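Local coordinates for resiniferatoxin-binding, phosphotriesterase-related protein (Rhodobacter sphaeroides 2.4.1, PDB 3K2G) that probably hydrolyses phosphate esters, as a zinc-dependent TIM-barrel enzyme of the phosphotriesterase family that holds two metal ions per subunit, at residues 32-37 with 258-263; 175-180 with 236-241. All coordinates share one frame; numbering follows the deposited sequence.

Contact 1 (32-37 with 258-263). With ZN (zinc ion), chain I.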
loop_
_atom_site.group_PDB
_atom_site.type_symbol
_atom_site.label_atom_id
_atom_site.label_comp_id
_atom_site.label_asym_id
_atom_site.label_seq_id
_atom_site.Cartn_x
_atom_site.Cartn_y
_atom_site.Cartn_z
ATOM N N LEU B 32 17.286 -28.999 0.927
ATOM C CA LEU B 32 16.676 -28.205 1.983
ATOM C C LEU B 32 17.885 -27.584 2.687
ATOM O O LEU B 32 18.670 -28.282 3.334
ATOM C CB LEU B 32 15.881 -29.088 2.959
ATOM C CG LEU B 32 14.525 -29.634 2.506
ATOM C CD1 LEU B 32 13.958 -30.569 3.579
ATOM C CD2 LEU B 32 13.569 -28.474 2.267
HETATM N N MSE B 33 18.033 -26.271 2.533
HETATM C CA MSE B 33 19.149 -25.527 3.101
HETATM C C MSE B 33 19.176 -25.340 4.612
HETATM O O MSE B 33 20.214 -24.981 5.172
HETATM C CB MSE B 33 19.216 -24.138 2.462
HETATM C CG MSE B 33 19.790 -24.113 1.047
HETATM SE SE MSE B 33 21.582 -24.720 0.919
HETATM C CE MSE B 33 22.341 -23.585 2.279
ATOM N N HIS B 34 18.060 -25.582 5.283
ATOM C CA HIS B 34 18.052 -25.348 6.715
ATOM C C HIS B 34 17.067 -26.226 7.475
ATOM O O HIS B 34 15.882 -25.904 7.581
ATOM C CB HIS B 34 17.751 -23.864 6.946
ATOM C CG HIS B 34 17.934 -23.412 8.358
ATOM N ND1 HIS B 34 18.708 -22.323 8.690
ATOM C CD2 HIS B 34 17.406 -23.869 9.519
ATOM C CE1 HIS B 34 18.651 -22.125 9.995
ATOM N NE2 HIS B 34 17.866 -23.048 10.521
ATOM N N GLU B 35 17.575 -27.326 8.015
ATOM C CA GLU B 35 16.749 -28.261 8.776
ATOM C C GLU B 35 17.543 -28.835 9.940
ATOM O O GLU B 35 18.763 -28.988 9.853
ATOM C CB GLU B 35 16.306 -29.433 7.898
ATOM C CG GLU B 35 15.619 -29.065 6.600
ATOM C CD GLU B 35 14.285 -28.367 6.809
ATOM O OE1 GLU B 35 13.625 -28.625 7.838
ATOM O OE2 GLU B 35 13.892 -27.567 5.930
ATOM N N HIS B 36 16.855 -29.147 11.035
ATOM C CA HIS B 36 17.521 -29.755 12.175
ATOM C C HIS B 36 17.008 -31.183 12.210
ATOM O O HIS B 36 15.795 -31.409 12.216
ATOM C CB HIS B 36 17.162 -29.019 13.461
ATOM C CG HIS B 36 17.621 -27.599 13.478
ATOM N ND1 HIS B 36 18.919 -27.240 13.767
ATOM C CD2 HIS B 36 16.969 -26.451 13.176
ATOM C CE1 HIS B 36 19.049 -25.933 13.640
ATOM N NE2 HIS B 36 17.882 -25.432 13.281
ATOM N N LEU B 37 17.930 -32.144 12.209
ATOM C CA LEU B 37 17.555 -33.552 12.222
ATOM C C LEU B 37 17.494 -34.095 13.641
ATOM O O LEU B 37 16.750 -35.029 13.928
ATOM C CB LEU B 37 18.543 -34.350 11.373
ATOM C CG LEU B 37 18.603 -33.790 9.947
ATOM C CD1 LEU B 37 19.516 -34.641 9.086
ATOM C CD2 LEU B 37 17.200 -33.748 9.362
ATOM N N PHE B 258 22.288 -14.269 0.578
ATOM C CA PHE B 258 21.151 -15.117 0.277
ATOM C C PHE B 258 20.090 -14.764 1.315
ATOM O O PHE B 258 20.409 -14.482 2.469
ATOM C CB PHE B 258 21.530 -16.592 0.418
ATOM C CG PHE B 258 22.294 -17.142 -0.751
ATOM C CD1 PHE B 258 21.625 -17.606 -1.879
ATOM C CD2 PHE B 258 23.684 -17.211 -0.720
ATOM C CE1 PHE B 258 22.333 -18.140 -2.962
ATOM C CE2 PHE B 258 24.399 -17.740 -1.796
ATOM C CZ PHE B 258 23.722 -18.207 -2.921
ATOM N N LEU B 259 18.834 -14.754 0.892
ATOM C CA LEU B 259 17.724 -14.470 1.795
ATOM C C LEU B 259 17.048 -15.815 1.999
ATOM O O LEU B 259 16.427 -16.359 1.087
ATOM C CB LEU B 259 16.754 -13.473 1.159
ATOM C CG LEU B 259 17.366 -12.126 0.758
ATOM C CD1 LEU B 259 16.264 -11.206 0.248
ATOM C CD2 LEU B 259 18.075 -11.493 1.957
ATOM N N GLU B 260 17.182 -16.363 3.196
ATOM C CA GLU B 260 16.610 -17.670 3.458
ATOM C C GLU B 260 15.233 -17.667 4.105
ATOM O O GLU B 260 15.072 -17.275 5.260
ATOM C CB GLU B 260 17.582 -18.488 4.312
ATOM C CG GLU B 260 17.193 -19.944 4.459
ATOM C CD GLU B 260 18.280 -20.763 5.135
ATOM O OE1 GLU B 260 18.407 -20.707 6.378
ATOM O OE2 GLU B 260 19.019 -21.453 4.409
ATOM N N PHE B 261 14.233 -18.089 3.339
ATOM C CA PHE B 261 12.871 -18.202 3.844
ATOM C C PHE B 261 12.771 -19.648 4.327
ATOM O O PHE B 261 12.178 -20.507 3.682
ATOM C CB PHE B 261 11.872 -17.903 2.725
ATOM C CG PHE B 261 11.835 -16.449 2.344
ATOM C CD1 PHE B 261 10.969 -15.568 2.986
ATOM C CD2 PHE B 261 12.708 -15.949 1.384
ATOM C CE1 PHE B 261 10.979 -14.206 2.681
ATOM C CE2 PHE B 261 12.727 -14.593 1.072
ATOM C CZ PHE B 261 11.860 -13.719 1.718
ATOM N N ASP B 262 13.404 -19.890 5.471
ATOM C CA ASP B 262 13.461 -21.204 6.097
ATOM C C ASP B 262 12.317 -21.500 7.059
ATOM O O ASP B 262 12.397 -22.455 7.823
ATOM C CB ASP B 262 14.787 -21.348 6.853
ATOM C CG ASP B 262 15.166 -20.085 7.616
ATOM O OD1 ASP B 262 14.305 -19.530 8.333
ATOM O OD2 ASP B 262 16.333 -19.650 7.500
HETATM N N MSE B 263 11.260 -20.698 7.031
HETATM C CA MSE B 263 10.145 -20.927 7.947
HETATM C C MSE B 263 8.857 -21.330 7.246
HETATM O O MSE B 263 7.762 -21.209 7.804
HETATM C CB MSE B 263 9.928 -19.686 8.812
HETATM C CG MSE B 263 11.070 -19.470 9.797
HETATM SE SE MSE B 263 11.264 -17.702 10.545
HETATM C CE MSE B 263 9.503 -17.534 11.368
HETATM ZN ZN ZN I . 17.408 -23.401 12.683
HETATM O O HOH W 1 16.749 -21.881 13.735
#
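Glu260 OE1 accepts a weak hydrogen bond from His34 ND1, 2.8 Å away but bent to 125° at the hydrogen. The carboxylate stands nearly perpendicular to the imidazole (planes 88° apart) and comes in obliquely, with OE1 also 3.3 Å from His34 CB. Glu260 gets there from the strand 258-261 by an extended chain, CG anti to the backbone N (chi1 -171°). Its second oxygen, OE2, lies 3.3 Å from CB of Met33, buried and without a hydrogen-bonding partner. Asp262 joins from over one face of the His34 ring: its CG sits above the plane, displaced toward the rim, and OD2 is 3.8 Å from His34 ND1. The same Asp262 OD2 lies 2.6 Å from Glu260 OE1. The stronger tie of Asp262 runs to the second zinc site, where OD1 pairs with ND1 of His238. His34 NE2 coordinates a zinc ion at 2.2 Å, and His36 NE2, two residues on, does so at the same distance; Glu177, Asp304 and a water complete the five-fold shell. Met33, modelled as selenomethionine, packs against helix 337-352. The His34-Glu35-His36 sequence just after strand 31-32 is the His-X-His zinc motif of the amidohydrolase-type TIM barrel, to which phosphotriesterases belong.

Contact 2 (175-180 with 236-241). With ZN (zinc ion), chain J; ZN (zinc ion), chain I.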
loop_
_atom_site.group_PDB
_atom_site.type_symbol
_atom_site.label_atom_id
_atom_site.label_comp_id
_atom_site.label_asym_id
_atom_site.label_seq_id
_atom_site.Cartn_x
_atom_site.Cartn_y
_atom_site.Cartn_z
ATOM N N ILE B 175 29.596 -23.085 7.620
ATOM C CA ILE B 175 29.915 -22.476 8.895
ATOM C C ILE B 175 28.626 -21.954 9.475
ATOM O O ILE B 175 28.174 -20.876 9.081
ATOM C CB ILE B 175 30.857 -21.268 8.734
ATOM C CG1 ILE B 175 32.185 -21.722 8.132
ATOM C CG2 ILE B 175 31.035 -20.570 10.077
ATOM C CD1 ILE B 175 33.249 -20.646 8.070
ATOM N N GLY B 176 27.985 -22.669 10.387
ATOM C CA GLY B 176 26.790 -22.013 10.850
ATOM C C GLY B 176 25.480 -22.386 11.492
ATOM O O GLY B 176 25.169 -23.499 11.907
ATOM N N GLU B 177 24.740 -21.283 11.537
ATOM C CA GLU B 177 23.454 -21.046 12.136
ATOM C C GLU B 177 24.138 -20.325 13.296
ATOM O O GLU B 177 24.099 -20.767 14.443
ATOM C CB GLU B 177 22.753 -22.317 12.619
ATOM C CG GLU B 177 21.693 -22.067 13.718
ATOM C CD GLU B 177 20.258 -21.913 13.216
ATOM O OE1 GLU B 177 19.800 -20.766 13.015
ATOM O OE2 GLU B 177 19.588 -22.952 13.033
ATOM N N ILE B 178 24.853 -19.248 12.961
ATOM C CA ILE B 178 25.545 -18.468 13.977
ATOM C C ILE B 178 24.501 -17.598 14.656
ATOM O O ILE B 178 23.758 -16.883 13.991
ATOM C CB ILE B 178 26.643 -17.557 13.385
ATOM C CG1 ILE B 178 27.639 -18.374 12.553
ATOM C CG2 ILE B 178 27.382 -16.850 14.519
ATOM C CD1 ILE B 178 28.385 -19.452 13.334
ATOM N N GLY B 179 24.455 -17.662 15.981
ATOM C CA GLY B 179 23.464 -16.900 16.716
ATOM C C GLY B 179 23.623 -15.400 16.883
ATOM O O GLY B 179 24.654 -14.902 17.333
ATOM N N VAL B 180 22.578 -14.676 16.496
ATOM C CA VAL B 180 22.520 -13.232 16.642
ATOM C C VAL B 180 21.114 -12.942 17.177
ATOM O O VAL B 180 20.121 -13.175 16.489
ATOM C CB VAL B 180 22.714 -12.498 15.297
ATOM C CG1 VAL B 180 22.627 -10.994 15.511
ATOM C CG2 VAL B 180 24.066 -12.868 14.691
ATOM N N LEU B 236 21.412 -15.324 5.121
ATOM C CA LEU B 236 20.689 -14.686 6.214
ATOM C C LEU B 236 19.436 -15.509 6.486
ATOM O O LEU B 236 18.535 -15.565 5.645
ATOM C CB LEU B 236 20.287 -13.260 5.829
ATOM C CG LEU B 236 21.431 -12.285 5.547
ATOM C CD1 LEU B 236 20.864 -10.988 4.995
ATOM C CD2 LEU B 236 22.216 -12.024 6.821
ATOM N N CYS B 237 19.385 -16.140 7.658
ATOM C CA CYS B 237 18.255 -16.992 8.044
ATOM C C CYS B 237 17.026 -16.266 8.561
ATOM O O CYS B 237 17.096 -15.126 9.017
ATOM C CB CYS B 237 18.680 -17.982 9.132
ATOM S SG CYS B 237 20.029 -19.105 8.690
ATOM N N HIS B 238 15.896 -16.963 8.491
ATOM C CA HIS B 238 14.628 -16.455 9.010
ATOM C C HIS B 238 14.147 -15.138 8.419
ATOM O O HIS B 238 13.809 -14.198 9.140
ATOM C CB HIS B 238 14.740 -16.352 10.530
ATOM C CG HIS B 238 15.401 -17.543 11.154
ATOM N ND1 HIS B 238 15.135 -18.833 10.745
ATOM C CD2 HIS B 238 16.322 -17.643 12.143
ATOM C CE1 HIS B 238 15.865 -19.677 11.456
ATOM N NE2 HIS B 238 16.594 -18.979 12.310
HETATM N N MSE B 239 14.089 -15.082 7.098
HETATM C CA MSE B 239 13.632 -13.873 6.429
HETATM C C MSE B 239 12.110 -13.750 6.402
HETATM O O MSE B 239 11.580 -12.653 6.259
HETATM C CB MSE B 239 14.175 -13.840 5.006
HETATM C CG MSE B 239 15.698 -13.703 4.957
HETATM SE SE MSE B 239 16.354 -12.173 5.954
HETATM C CE MSE B 239 15.471 -10.793 4.920
ATOM N N ASN B 240 11.417 -14.878 6.557
ATOM C CA ASN B 240 9.954 -14.914 6.522
ATOM C C ASN B 240 9.216 -13.772 7.223
ATOM O O ASN B 240 8.339 -13.153 6.631
ATOM C CB ASN B 240 9.435 -16.244 7.083
ATOM C CG ASN B 240 9.917 -17.442 6.292
ATOM O OD1 ASN B 240 9.124 -18.164 5.680
ATOM N ND2 ASN B 240 11.223 -17.665 6.302
ATOM N N PRO B 241 9.553 -13.484 8.491
ATOM C CA PRO B 241 8.887 -12.411 9.238
ATOM C C PRO B 241 9.005 -10.993 8.688
ATOM O O PRO B 241 8.214 -10.127 9.057
ATOM C CB PRO B 241 9.500 -12.526 10.636
ATOM C CG PRO B 241 9.879 -13.983 10.729
ATOM C CD PRO B 241 10.479 -14.225 9.368
HETATM ZN ZN ZN J . 17.774 -20.033 13.977
HETATM ZN ZN ZN I . 17.408 -23.401 12.683
HETATM O O HOH W 1 16.749 -21.881 13.735
HETATM O O HOH W 2 15.728 -20.047 15.247
#
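Glu177 and His238 meet through a zinc ion rather than through a bond of their own, at the binuclear metal centre of a phosphotriesterase-type TIM barrel. Glu177 OE1 binds the ion at 2.4 Å and His238 NE2 at 2.3 Å; Glu177 OE1 and His238 NE2 are 3.7 Å apart, with OE1 set obliquely to the imidazole. The carboxylate is shared: OE2 reaches the other zinc, so one oxygen serves each metal; the two zinc ions lie 3.6 Å apart, ZN to ZN, bridged also by a water. This bridging role is the one that a carboxylated lysine plays in well-known relatives. The side chain of Glu177 rises from strand 175-178 with CG roughly anti to the backbone N, then bends sharply at an unusual chi2 of 95°, a kink that swings the carboxylate over to the metals. Its backbone, like that of His238, has a positive phi. His238 lies in the loop after strand 234-236, and its CG is anti to the carbonyl carbon, beside the backbone N (chi1 -43°). Together with the ring turn at chi2, this directs NE2 to the zinc and ND1 toward Asp262, whose carboxylate would fix the ring's rotation from the second shell. The ring of His34 also meets that of His238 at a steep angle. His209 and two waters also bind the zinc held by His238. Beneath the imidazole of His238, CB of the preceding Cys237 lies 3.7 Å from the ring plane, over its centre.

From the N terminus, the chain first lays down 32-37, just after strand 31-32, and contact 1 closes a loop of 220 residues when strand 258-261 arrives. Contact 2 is nested within that loop: segment 175-180 is met, after 55 intervening residues, by the turn that follows strand 234-236. Strands 175-178, 234-236 and 258-261 belong to one parallel sheet, and the last two are neighbours, with Glu260 N 2.9 Å from Leu236 O in a probable hydrogen bond. A side-chain hydrogen bond joins the two contacts past the strand ends. The zinc held by His34 and His36 and the bridging water belong to both contacts, uniting early and late barrel segments around one centre.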